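Local coordinates for nucleoprotein (Sendai virus, PDB 6M7D) that packages the viral RNA genome into a helical nucleocapsid, one subunit per six nucleotides, shielding it from nucleases and presenting it as template for transcription and replication, at residues K180-S185 against V222-Q227; A186-G191 against E214-I219; Y260-G265 against A310-I315. One frame throughout, in Å; residues are numbered along the deposited sequence.

Contact 1. Residues K180-S185 against V222-Q227; sequences KAITSS and VMRSQQ. With nucleotides of chain B.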
loop_
_atom_site.group_PDB
_atom_site.type_symbol
_atom_site.label_atom_id
_atom_site.label_comp_id
_atom_site.label_asym_id
_atom_site.label_seq_id
_atom_site.Cartn_x
_atom_site.Cartn_y
_atom_site.Cartn_z
ATOM N N LYS A 180 -1.640 2.920 -3.861
ATOM C CA LYS A 180 -2.827 2.532 -4.618
ATOM C C LYS A 180 -2.514 1.868 -5.952
ATOM O O LYS A 180 -3.441 1.576 -6.704
ATOM C CB LYS A 180 -3.725 3.742 -4.859
ATOM C CG LYS A 180 -4.737 3.973 -3.774
ATOM C CD LYS A 180 -5.743 5.006 -4.182
ATOM C CE LYS A 180 -6.842 5.124 -3.158
ATOM N NZ LYS A 180 -7.875 6.074 -3.616
ATOM N N ALA A 181 -1.244 1.614 -6.267
ATOM C CA ALA A 181 -0.915 1.032 -7.563
ATOM C C ALA A 181 -1.577 -0.328 -7.752
ATOM O O ALA A 181 -2.054 -0.650 -8.844
ATOM C CB ALA A 181 0.598 0.916 -7.710
ATOM N N ILE A 182 -1.620 -1.132 -6.699
ATOM C CA ILE A 182 -2.069 -2.515 -6.783
ATOM C C ILE A 182 -3.574 -2.630 -6.616
ATOM O O ILE A 182 -4.246 -3.280 -7.413
ATOM C CB ILE A 182 -1.330 -3.379 -5.735
ATOM C CG1 ILE A 182 0.184 -3.236 -5.880
ATOM C CG2 ILE A 182 -1.733 -4.825 -5.855
ATOM C CD1 ILE A 182 0.685 -3.518 -7.249
ATOM N N THR A 183 -4.127 -1.995 -5.586
ATOM C CA THR A 183 -5.490 -2.314 -5.183
ATOM C C THR A 183 -6.498 -1.351 -5.785
ATOM O O THR A 183 -7.666 -1.707 -5.964
ATOM C CB THR A 183 -5.593 -2.329 -3.662
ATOM O OG1 THR A 183 -4.978 -1.154 -3.128
ATOM C CG2 THR A 183 -4.899 -3.556 -3.109
ATOM N N SER A 184 -6.086 -0.130 -6.089
ATOM C CA SER A 184 -6.955 0.821 -6.779
ATOM C C SER A 184 -6.170 1.405 -7.946
ATOM O O SER A 184 -5.649 2.513 -7.879
ATOM C CB SER A 184 -7.442 1.912 -5.840
ATOM O OG SER A 184 -7.955 3.000 -6.576
ATOM N N SER A 185 -6.134 0.674 -9.054
ATOM C CA SER A 185 -5.337 1.117 -10.185
ATOM C C SER A 185 -5.996 2.256 -10.941
ATOM O O SER A 185 -5.299 3.011 -11.626
ATOM C CB SER A 185 -5.070 -0.055 -11.120
ATOM O OG SER A 185 -4.271 -1.030 -10.474
ATOM N N VAL A 222 4.385 -0.656 -13.470
ATOM C CA VAL A 222 5.528 -1.503 -13.143
ATOM C C VAL A 222 5.298 -2.231 -11.825
ATOM O O VAL A 222 5.707 -3.383 -11.656
ATOM C CB VAL A 222 6.819 -0.670 -13.117
ATOM C CG1 VAL A 222 7.984 -1.520 -12.710
ATOM C CG2 VAL A 222 7.066 -0.085 -14.469
ATOM N N MET A 223 4.638 -1.576 -10.871
ATOM C CA MET A 223 4.350 -2.224 -9.596
ATOM C C MET A 223 3.294 -3.305 -9.750
ATOM O O MET A 223 3.364 -4.348 -9.093
ATOM C CB MET A 223 3.895 -1.193 -8.578
ATOM C CG MET A 223 4.996 -0.331 -8.058
ATOM S SD MET A 223 4.359 0.982 -7.037
ATOM C CE MET A 223 5.870 1.534 -6.290
ATOM N N ARG A 224 2.295 -3.064 -10.593
ATOM C CA ARG A 224 1.274 -4.071 -10.842
ATOM C C ARG A 224 1.868 -5.304 -11.500
ATOM O O ARG A 224 1.436 -6.429 -11.233
ATOM C CB ARG A 224 0.170 -3.488 -11.712
ATOM C CG ARG A 224 -0.970 -2.894 -10.938
ATOM C CD ARG A 224 -1.980 -2.293 -11.872
ATOM N NE ARG A 224 -1.862 -0.843 -11.932
ATOM C CZ ARG A 224 -1.585 -0.165 -13.036
ATOM N NH1 ARG A 224 -1.397 -0.806 -14.178
ATOM N NH2 ARG A 224 -1.499 1.153 -13.000
ATOM N N SER A 225 2.857 -5.116 -12.372
ATOM C CA SER A 225 3.412 -6.261 -13.081
ATOM C C SER A 225 4.455 -6.987 -12.245
ATOM O O SER A 225 4.552 -8.216 -12.299
ATOM C CB SER A 225 4.007 -5.813 -14.411
ATOM O OG SER A 225 5.213 -5.110 -14.212
ATOM N N GLN A 226 5.237 -6.253 -11.466
ATOM C CA GLN A 226 6.397 -6.800 -10.770
ATOM C C GLN A 226 6.056 -7.013 -9.307
ATOM O O GLN A 226 6.141 -6.083 -8.503
ATOM C CB GLN A 226 7.601 -5.876 -10.918
ATOM C CG GLN A 226 8.129 -5.813 -12.323
ATOM C CD GLN A 226 8.227 -7.178 -12.952
ATOM O OE1 GLN A 226 8.982 -8.029 -12.493
ATOM N NE2 GLN A 226 7.456 -7.401 -14.005
ATOM N N GLN A 227 5.686 -8.245 -8.963
ATOM C CA GLN A 227 5.442 -8.586 -7.568
ATOM C C GLN A 227 6.735 -8.635 -6.773
ATOM O O GLN A 227 6.702 -8.592 -5.542
ATOM C CB GLN A 227 4.712 -9.925 -7.481
ATOM C CG GLN A 227 4.010 -10.180 -6.164
ATOM C CD GLN A 227 2.643 -9.555 -6.102
ATOM O OE1 GLN A 227 2.501 -8.362 -5.851
ATOM N NE2 GLN A 227 1.623 -10.357 -6.335
ATOM P P U B 4 -10.210 3.014 -3.379
ATOM O OP1 U B 4 -9.903 4.074 -4.356
ATOM O OP2 U B 4 -9.146 2.371 -2.594
ATOM O "O5'" U B 4 -11.246 3.581 -2.327
ATOM C "C5'" U B 4 -12.337 4.379 -2.740
ATOM C "C4'" U B 4 -13.016 5.028 -1.567
ATOM O "O4'" U B 4 -13.502 4.024 -0.649
ATOM C "C3'" U B 4 -12.163 5.904 -0.680
ATOM O "O3'" U B 4 -11.856 7.161 -1.245
ATOM C "C2'" U B 4 -13.024 5.999 0.560
ATOM O "O2'" U B 4 -14.120 6.859 0.308
ATOM C "C1'" U B 4 -13.569 4.579 0.647
ATOM N N1 U B 4 -12.829 3.720 1.600
ATOM C C2 U B 4 -12.991 3.929 2.960
ATOM O O2 U B 4 -13.677 4.795 3.446
ATOM N N3 U B 4 -12.301 3.093 3.778
ATOM C C4 U B 4 -11.485 2.077 3.388
ATOM O O4 U B 4 -10.937 1.413 4.252
ATOM C C5 U B 4 -11.367 1.909 1.979
ATOM C C6 U B 4 -12.026 2.713 1.150
ATOM P P U B 2 -11.840 -8.811 -2.818
ATOM O OP1 U B 2 -11.639 -8.763 -1.363
ATOM O OP2 U B 2 -13.186 -8.768 -3.408
ATOM O "O5'" U B 2 -11.040 -7.590 -3.429
ATOM C "C5'" U B 2 -9.705 -7.305 -3.051
ATOM C "C4'" U B 2 -9.195 -6.124 -3.820
ATOM O "O4'" U B 2 -9.281 -6.397 -5.231
ATOM C "C3'" U B 2 -9.994 -4.857 -3.647
ATOM O "O3'" U B 2 -9.621 -4.160 -2.480
ATOM C "C2'" U B 2 -9.708 -4.088 -4.929
ATOM O "O2'" U B 2 -8.463 -3.417 -4.838
ATOM C "C1'" U B 2 -9.549 -5.210 -5.936
ATOM N N1 U B 2 -10.717 -5.434 -6.813
ATOM C C2 U B 2 -10.880 -4.628 -7.913
ATOM O O2 U B 2 -10.147 -3.697 -8.165
ATOM N N3 U B 2 -11.938 -4.937 -8.711
ATOM C C4 U B 2 -12.824 -5.964 -8.521
ATOM O O4 U B 2 -13.739 -6.128 -9.318
ATOM C C5 U B 2 -12.573 -6.763 -7.371
ATOM C C6 U B 2 -11.548 -6.488 -6.581
ATOM P P U B 5 -10.366 7.746 -1.149
ATOM O OP1 U B 5 -10.245 8.822 -2.149
ATOM O OP2 U B 5 -9.425 6.618 -1.156
ATOM O "O5'" U B 5 -10.269 8.380 0.304
ATOM C "C5'" U B 5 -11.341 9.112 0.870
ATOM C "C4'" U B 5 -11.343 9.016 2.370
ATOM O "O4'" U B 5 -11.591 7.659 2.787
ATOM C "C3'" U B 5 -10.050 9.364 3.069
ATOM O "O3'" U B 5 -9.844 10.757 3.162
ATOM C "C2'" U B 5 -10.219 8.689 4.421
ATOM O "O2'" U B 5 -11.047 9.473 5.259
ATOM C "C1'" U B 5 -10.996 7.434 4.044
ATOM N N1 U B 5 -10.174 6.205 3.987
ATOM C C2 U B 5 -9.819 5.591 5.168
ATOM O O2 U B 5 -10.102 6.013 6.263
ATOM N N3 U B 5 -9.088 4.451 5.043
ATOM C C4 U B 5 -8.701 3.869 3.875
ATOM O O4 U B 5 -8.046 2.836 3.918
ATOM C C5 U B 5 -9.113 4.555 2.698
ATOM C C6 U B 5 -9.826 5.667 2.789
#

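Contact 2. Residues A186-G191 against E214-I219; sequences AGLRKG and ETVEGI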
loop_
_atom_site.group_PDB
_atom_site.type_symbol
_atom_site.label_atom_id
_atom_site.label_comp_id
_atom_site.label_asym_id
_atom_site.label_seq_id
_atom_site.Cartn_x
_atom_site.Cartn_y
_atom_site.Cartn_z
ATOM N N ALA A 186 -7.316 2.397 -10.835
ATOM C CA ALA A 186 -8.016 3.460 -11.546
ATOM C C ALA A 186 -7.980 4.769 -10.771
ATOM O O ALA A 186 -7.997 5.848 -11.369
ATOM C CB ALA A 186 -9.458 3.047 -11.824
ATOM N N GLY A 187 -7.942 4.695 -9.446
ATOM C CA GLY A 187 -7.826 5.885 -8.633
ATOM C C GLY A 187 -6.409 6.115 -8.163
ATOM O O GLY A 187 -6.190 6.645 -7.072
ATOM N N LEU A 188 -5.436 5.724 -8.987
ATOM C CA LEU A 188 -4.036 5.812 -8.596
ATOM C C LEU A 188 -3.497 7.229 -8.707
ATOM O O LEU A 188 -2.733 7.663 -7.848
ATOM C CB LEU A 188 -3.189 4.867 -9.443
ATOM C CG LEU A 188 -1.680 5.120 -9.443
ATOM C CD1 LEU A 188 -1.095 4.901 -8.066
ATOM C CD2 LEU A 188 -1.000 4.236 -10.453
ATOM N N ARG A 189 -3.860 7.961 -9.755
ATOM C CA ARG A 189 -3.336 9.312 -9.921
ATOM C C ARG A 189 -3.940 10.266 -8.898
ATOM O O ARG A 189 -3.221 11.003 -8.206
ATOM C CB ARG A 189 -3.610 9.790 -11.343
ATOM C CG ARG A 189 -3.294 11.238 -11.595
ATOM C CD ARG A 189 -3.829 11.652 -12.942
ATOM N NE ARG A 189 -3.358 10.767 -14.002
ATOM C CZ ARG A 189 -2.652 11.172 -15.050
ATOM N NH1 ARG A 189 -2.341 12.454 -15.184
ATOM N NH2 ARG A 189 -2.262 10.297 -15.965
ATOM N N LYS A 190 -5.267 10.262 -8.795
ATOM C CA LYS A 190 -5.951 11.076 -7.801
ATOM C C LYS A 190 -5.498 10.715 -6.394
ATOM O O LYS A 190 -5.194 11.595 -5.580
ATOM C CB LYS A 190 -7.459 10.893 -7.953
ATOM C CG LYS A 190 -8.292 11.705 -6.997
ATOM C CD LYS A 190 -9.465 10.898 -6.482
ATOM C CE LYS A 190 -10.001 11.484 -5.190
ATOM N NZ LYS A 190 -8.947 11.542 -4.135
ATOM N N GLY A 191 -5.438 9.419 -6.093
ATOM C CA GLY A 191 -5.015 8.994 -4.774
ATOM C C GLY A 191 -3.561 9.312 -4.503
ATOM O O GLY A 191 -3.182 9.611 -3.369
ATOM N N GLU A 214 1.798 11.057 -15.377
ATOM C CA GLU A 214 2.303 10.008 -16.255
ATOM C C GLU A 214 3.368 9.170 -15.559
ATOM O O GLU A 214 3.395 7.944 -15.705
ATOM C CB GLU A 214 2.858 10.627 -17.534
ATOM C CG GLU A 214 1.863 11.490 -18.284
ATOM C CD GLU A 214 1.847 12.925 -17.793
ATOM O OE1 GLU A 214 2.628 13.746 -18.319
ATOM O OE2 GLU A 214 1.053 13.235 -16.879
ATOM N N THR A 215 4.256 9.816 -14.804
ATOM C CA THR A 215 5.222 9.078 -14.002
ATOM C C THR A 215 4.521 8.185 -12.992
ATOM O O THR A 215 4.924 7.036 -12.777
ATOM C CB THR A 215 6.154 10.053 -13.286
ATOM O OG1 THR A 215 6.853 10.833 -14.258
ATOM C CG2 THR A 215 7.154 9.310 -12.421
ATOM N N VAL A 216 3.488 8.729 -12.343
ATOM C CA VAL A 216 2.727 7.957 -11.317
ATOM C C VAL A 216 2.070 6.753 -12.000
ATOM O O VAL A 216 2.153 5.643 -11.443
ATOM C CB VAL A 216 1.677 8.849 -10.628
ATOM C CG1 VAL A 216 0.740 8.042 -9.744
ATOM C CG2 VAL A 216 2.328 9.973 -9.838
ATOM N N GLU A 217 1.477 6.968 -13.178
ATOM C CA GLU A 217 0.813 5.870 -13.931
ATOM C C GLU A 217 1.857 4.831 -14.354
ATOM O O GLU A 217 1.591 3.627 -14.183
ATOM C CB GLU A 217 0.100 6.441 -15.156
ATOM C CG GLU A 217 -0.937 7.492 -14.809
ATOM C CD GLU A 217 -2.044 7.001 -13.892
ATOM O OE1 GLU A 217 -2.746 7.849 -13.310
ATOM O OE2 GLU A 217 -2.200 5.772 -13.766
ATOM N N GLY A 218 3.011 5.289 -14.850
ATOM C CA GLY A 218 4.083 4.380 -15.296
ATOM C C GLY A 218 4.645 3.555 -14.153
ATOM O O GLY A 218 4.833 2.341 -14.342
ATOM N N ILE A 219 4.888 4.191 -13.006
ATOM C CA ILE A 219 5.429 3.485 -11.806
ATOM C C ILE A 219 4.396 2.463 -11.316
ATOM O O ILE A 219 4.799 1.336 -10.976
ATOM C CB ILE A 219 5.831 4.483 -10.702
ATOM C CG1 ILE A 219 6.938 5.427 -11.176
ATOM C CG2 ILE A 219 6.227 3.750 -9.431
ATOM C CD1 ILE A 219 7.464 6.342 -10.097
#

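Contact 3. Residues Y260-G265 against A310-I315; sequences YIRDAG and APFICI. With nucleotides of chain B.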
loop_
_atom_site.group_PDB
_atom_site.type_symbol
_atom_site.label_atom_id
_atom_site.label_comp_id
_atom_site.label_asym_id
_atom_site.label_seq_id
_atom_site.Cartn_x
_atom_site.Cartn_y
_atom_site.Cartn_z
ATOM N N TYR A 260 -0.075 3.996 5.291
ATOM C CA TYR A 260 -1.142 4.122 4.294
ATOM C C TYR A 260 -1.296 2.879 3.420
ATOM O O TYR A 260 -2.384 2.628 2.901
ATOM C CB TYR A 260 -0.904 5.331 3.403
ATOM C CG TYR A 260 -1.167 6.629 4.092
ATOM C CD1 TYR A 260 -2.451 7.015 4.413
ATOM C CD2 TYR A 260 -0.127 7.466 4.436
ATOM C CE1 TYR A 260 -2.690 8.198 5.049
ATOM C CE2 TYR A 260 -0.358 8.646 5.075
ATOM C CZ TYR A 260 -1.638 9.010 5.376
ATOM O OH TYR A 260 -1.853 10.200 6.007
ATOM N N ILE A 261 -0.226 2.109 3.226
ATOM C CA ILE A 261 -0.281 0.891 2.422
ATOM C C ILE A 261 -0.847 -0.278 3.209
ATOM O O ILE A 261 -1.386 -1.216 2.615
ATOM C CB ILE A 261 1.120 0.545 1.886
ATOM C CG1 ILE A 261 1.650 1.666 0.999
ATOM C CG2 ILE A 261 1.121 -0.731 1.086
ATOM C CD1 ILE A 261 3.089 1.510 0.647
ATOM N N ARG A 262 -0.747 -0.246 4.532
ATOM C CA ARG A 262 -1.256 -1.331 5.355
ATOM C C ARG A 262 -2.724 -1.593 5.061
ATOM O O ARG A 262 -3.529 -0.667 4.949
ATOM C CB ARG A 262 -1.074 -0.996 6.829
ATOM C CG ARG A 262 0.326 -1.171 7.342
ATOM C CD ARG A 262 0.434 -0.588 8.712
ATOM N NE ARG A 262 1.710 -0.852 9.360
ATOM C CZ ARG A 262 1.914 -0.678 10.660
ATOM N NH1 ARG A 262 0.926 -0.249 11.426
ATOM N NH2 ARG A 262 3.095 -0.938 11.199
ATOM N N ASP A 263 -3.063 -2.872 4.925
ATOM C CA ASP A 263 -4.415 -3.382 4.734
ATOM C C ASP A 263 -5.037 -2.941 3.424
ATOM O O ASP A 263 -6.259 -2.948 3.301
ATOM C CB ASP A 263 -5.330 -2.994 5.897
ATOM C CG ASP A 263 -4.788 -3.444 7.226
ATOM O OD1 ASP A 263 -4.388 -4.616 7.340
ATOM O OD2 ASP A 263 -4.747 -2.625 8.160
ATOM N N ALA A 264 -4.230 -2.546 2.448
ATOM C CA ALA A 264 -4.739 -2.298 1.111
ATOM C C ALA A 264 -5.235 -3.602 0.504
ATOM O O ALA A 264 -4.536 -4.617 0.531
ATOM C CB ALA A 264 -3.651 -1.675 0.246
ATOM N N GLY A 265 -6.449 -3.573 -0.037
ATOM C CA GLY A 265 -7.118 -4.767 -0.484
ATOM C C GLY A 265 -7.907 -5.484 0.585
ATOM O O GLY A 265 -8.803 -6.263 0.252
ATOM N N ALA A 310 0.663 -9.253 7.832
ATOM C CA ALA A 310 -0.776 -9.352 7.630
ATOM C C ALA A 310 -1.372 -8.161 6.891
ATOM O O ALA A 310 -2.309 -8.372 6.104
ATOM C CB ALA A 310 -1.461 -9.542 8.981
ATOM N N PRO A 311 -0.926 -6.916 7.097
ATOM C CA PRO A 311 -1.494 -5.808 6.326
ATOM C C PRO A 311 -1.204 -5.861 4.846
ATOM O O PRO A 311 -1.766 -5.054 4.103
ATOM C CB PRO A 311 -0.841 -4.585 6.962
ATOM C CG PRO A 311 -0.540 -4.999 8.303
ATOM C CD PRO A 311 -0.119 -6.399 8.213
ATOM N N PHE A 312 -0.358 -6.771 4.380
ATOM C CA PHE A 312 0.071 -6.758 2.990
ATOM C C PHE A 312 -0.265 -8.046 2.267
ATOM O O PHE A 312 0.244 -8.278 1.174
ATOM C CB PHE A 312 1.568 -6.472 2.897
ATOM C CG PHE A 312 2.010 -5.376 3.794
ATOM C CD1 PHE A 312 1.763 -4.063 3.466
ATOM C CD2 PHE A 312 2.644 -5.657 4.982
ATOM C CE1 PHE A 312 2.148 -3.060 4.294
ATOM C CE2 PHE A 312 3.029 -4.653 5.807
ATOM C CZ PHE A 312 2.782 -3.351 5.462
ATOM N N ILE A 313 -1.136 -8.873 2.838
ATOM C CA ILE A 313 -1.438 -10.150 2.212
ATOM C C ILE A 313 -2.149 -9.960 0.881
ATOM O O ILE A 313 -2.043 -10.807 -0.007
ATOM C CB ILE A 313 -2.259 -11.034 3.165
ATOM C CG1 ILE A 313 -3.503 -10.294 3.636
ATOM C CG2 ILE A 313 -1.409 -11.477 4.332
ATOM C CD1 ILE A 313 -4.460 -11.151 4.386
ATOM N N CYS A 314 -2.857 -8.849 0.697
ATOM C CA CYS A 314 -3.605 -8.691 -0.540
ATOM C C CYS A 314 -2.801 -8.005 -1.632
ATOM O O CYS A 314 -2.981 -8.324 -2.809
ATOM C CB CYS A 314 -4.908 -7.932 -0.295
ATOM S SG CYS A 314 -6.003 -7.958 -1.726
ATOM N N ILE A 315 -1.926 -7.061 -1.287
ATOM C CA ILE A 315 -1.079 -6.482 -2.324
ATOM C C ILE A 315 0.043 -7.438 -2.687
ATOM O O ILE A 315 0.609 -7.355 -3.780
ATOM C CB ILE A 315 -0.531 -5.111 -1.892
ATOM C CG1 ILE A 315 0.266 -5.226 -0.602
ATOM C CG2 ILE A 315 -1.646 -4.113 -1.738
ATOM C CD1 ILE A 315 1.405 -4.269 -0.546
ATOM P P U B 6 -8.404 11.384 2.881
ATOM O OP1 U B 6 -8.550 12.847 2.812
ATOM O OP2 U B 6 -7.817 10.667 1.741
ATOM O "O5'" U B 6 -7.568 11.020 4.178
ATOM C "C5'" U B 6 -8.053 11.321 5.475
ATOM C "C4'" U B 6 -7.306 10.551 6.527
ATOM O "O4'" U B 6 -7.726 9.165 6.512
ATOM C "C3'" U B 6 -5.803 10.470 6.351
ATOM O "O3'" U B 6 -5.111 11.655 6.728
ATOM C "C2'" U B 6 -5.453 9.238 7.175
ATOM O "O2'" U B 6 -5.456 9.538 8.560
ATOM C "C1'" U B 6 -6.650 8.332 6.881
ATOM N N1 U B 6 -6.362 7.369 5.787
ATOM C C2 U B 6 -5.804 6.154 6.132
ATOM O O2 U B 6 -5.560 5.833 7.270
ATOM N N3 U B 6 -5.529 5.304 5.107
ATOM C C4 U B 6 -5.743 5.541 3.778
ATOM O O4 U B 6 -5.441 4.673 2.969
ATOM C C5 U B 6 -6.318 6.817 3.490
ATOM C C6 U B 6 -6.598 7.661 4.473
ATOM P P U B 3 -10.717 -3.420 -1.597
ATOM O OP1 U B 3 -10.137 -3.100 -0.285
ATOM O OP2 U B 3 -11.953 -4.205 -1.673
ATOM O "O5'" U B 3 -10.924 -2.050 -2.356
ATOM C "C5'" U B 3 -9.817 -1.340 -2.879
ATOM C "C4'" U B 3 -10.243 -0.378 -3.953
ATOM O "O4'" U B 3 -10.827 -1.108 -5.065
ATOM C "C3'" U B 3 -11.286 0.637 -3.513
ATOM O "O3'" U B 3 -11.026 1.878 -4.152
ATOM C "C2'" U B 3 -12.585 0.048 -4.045
ATOM O "O2'" U B 3 -13.603 0.995 -4.267
ATOM C "C1'" U B 3 -12.118 -0.607 -5.337
ATOM N N1 U B 3 -12.978 -1.720 -5.768
ATOM C C2 U B 3 -13.485 -1.708 -7.043
ATOM O O2 U B 3 -13.234 -0.838 -7.847
ATOM N N3 U B 3 -14.296 -2.760 -7.355
ATOM C C4 U B 3 -14.657 -3.796 -6.528
ATOM O O4 U B 3 -15.400 -4.680 -6.949
ATOM C C5 U B 3 -14.096 -3.736 -5.223
ATOM C C6 U B 3 -13.306 -2.722 -4.901
ATOM P P U B 2 -11.840 -8.811 -2.818
ATOM O OP1 U B 2 -11.639 -8.763 -1.363
ATOM O OP2 U B 2 -13.186 -8.768 -3.408
ATOM O "O5'" U B 2 -11.040 -7.590 -3.429
ATOM C "C5'" U B 2 -9.705 -7.305 -3.051
ATOM C "C4'" U B 2 -9.195 -6.124 -3.820
ATOM O "O4'" U B 2 -9.281 -6.397 -5.231
ATOM C "C3'" U B 2 -9.994 -4.857 -3.647
ATOM O "O3'" U B 2 -9.621 -4.160 -2.480
ATOM C "C2'" U B 2 -9.708 -4.088 -4.929
ATOM O "O2'" U B 2 -8.463 -3.417 -4.838
ATOM C "C1'" U B 2 -9.549 -5.210 -5.936
ATOM N N1 U B 2 -10.717 -5.434 -6.813
ATOM C C2 U B 2 -10.880 -4.628 -7.913
ATOM O O2 U B 2 -10.147 -3.697 -8.165
ATOM N N3 U B 2 -11.938 -4.937 -8.711
ATOM C C4 U B 2 -12.824 -5.964 -8.521
ATOM O O4 U B 2 -13.739 -6.128 -9.318
ATOM C C5 U B 2 -12.573 -6.763 -7.371
ATOM C C6 U B 2 -11.548 -6.488 -6.581
#

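Contact 1. Residues K180-S185 against V222-Q227
A181, at the end of helix 163-181, and I182 just beyond it pack on the last turn of helix 213-225 through M223 and R224, in a helical part of the nucleoprotein core beside the bound RNA. K180, an RNA-binding residue, turns away from this junction: its extended chain carries NZ between two phosphates, 2.9 Å from OP1 of U4 and 3.0 Å from OP2 of U5, both of chain B. A181 points its methyl at M223, with CB 3.8 Å from SD. In I182, with both torsions near -54°, CD1 turns to the backbone of helix 213-225, 3.4 Å from M223 O. S184 faces the nucleic acid again, its OG donating to the same OP1 of U4 of chain B at 3.1 Å, so that this oxygen is gripped by two side chains. S185 folds back on the turn. Its OG donates to A181 O, a carbonyl that R224 also uses; the two donors arrive from opposite faces of the carbonyl plane. The R224 bond lies near the guanidinium plane but is bent: NE to A181 O is 3.1 Å, with an N-H...O angle of 140°.

Contact 2. Residues A186-G191 against E214-I219
An interhelical salt-bridge network beside a small apolar contact joins the first turn of helix 188-202 to the N-terminal part of helix 213-225. R189 is its hub, facing E217 and E214, which stand three residues apart and so lie about one helical turn from each other. R189 sends CG anti to the backbone N (chi1 172°) and then bends at chi3, which lays the guanidinium across the flank of the opposing helix. NE donates to E217 OE1 at 3.1 Å, with that oxygen close to the guanidinium plane; the position of OE1 is less certain, because the model sets it too near another atom. The R189 and E217 side chains meet at about a right angle, although their flat groups are only 21° apart. Toward E214 the ion pair is long, 3.9 Å from R189 NH1 to OE2, again with nearly parallel planes (14°). This half of the network is therefore loose and probably mainly electrostatic.

On the buried side, L188 and V216 overlap flank to flank, running antiparallel, with L188 CG 3.8 Å from V216 CG1. One of the leucine's branches, CD2, lies 3.6 Å from V216 O. K190, an RNA-binding residue, points away from helix 213-225; its ion pair with a phosphate is long and weak. Helix 163-181 closes the apolar side, V177 touching L188, V216 and I219, while helix 47-62 packs on helix 213-225 through L58 and L62.

Contact 3. Residues Y260-G265 against A310-I315
The aliphatic stem of R262 lies alongside P311, both pointing the same way, with R262 CB 3.6 Å from P311 CB, where the turn after helix 249-261 meets the 310-315 loop beside the RNA. P311 CB also sits over the centre of the F312 ring, 4.0 Å above its plane, while R262 CG approaches the same ring obliquely, 3.8 Å from CZ. The edge of F312 meets I261, whose CG2 is near the ring plane; I261 crosses both F312 and I315 at about a right angle. With its CG1 beside the backbone N (chi1 -61°), I261 leaves CG2 anti to that N and 3.9 Å from I315 CD1. A264 CB continues the apolar seam at 3.7 Å from I315 CG2. Helix 227-239 touches F312 and I315, and Y303 of helix 290-305 touches P311.

A type II turn from I261 to A264 presents D263 N to P311 O. The bond is 2.7 Å long and uses a carbonyl lone pair in plane, with an N-H...O angle of 140°. G265, with positive phi (87°), brings CA to 3.6 Å from C314 SG.

RNA-binding Y260 sets its ring edge against the U6 base of chain B, and R195 makes a cation-pi contact with the ring. Mostly apolar packing and a single hydrogen bond hold turn to loop, so the junction depends on shape more than on polar pairing.

In the fold
Contacts 1 and 2 have centres about 10 Å apart and share helix 213-225; they take up the end of helix 163-181 and the start of helix 188-202, which follow each other in the chain. Contact 2 is nested within the loop that contact 1 closes, and the two touch where L188 meets K180 and R224. Contact 3 comes later in sequence, its centre about 12 Å from that of contact 1, touching it where T183 packs on A264, G265 and I315; contacts 2 and 3 have centres about 18 Å apart, nearest atoms about 8 Å. The three therefore form a row, with contact 1 between the other two, and the RNA-binding residues K180, K190 and Y260 are distributed among them along the encapsidated RNA.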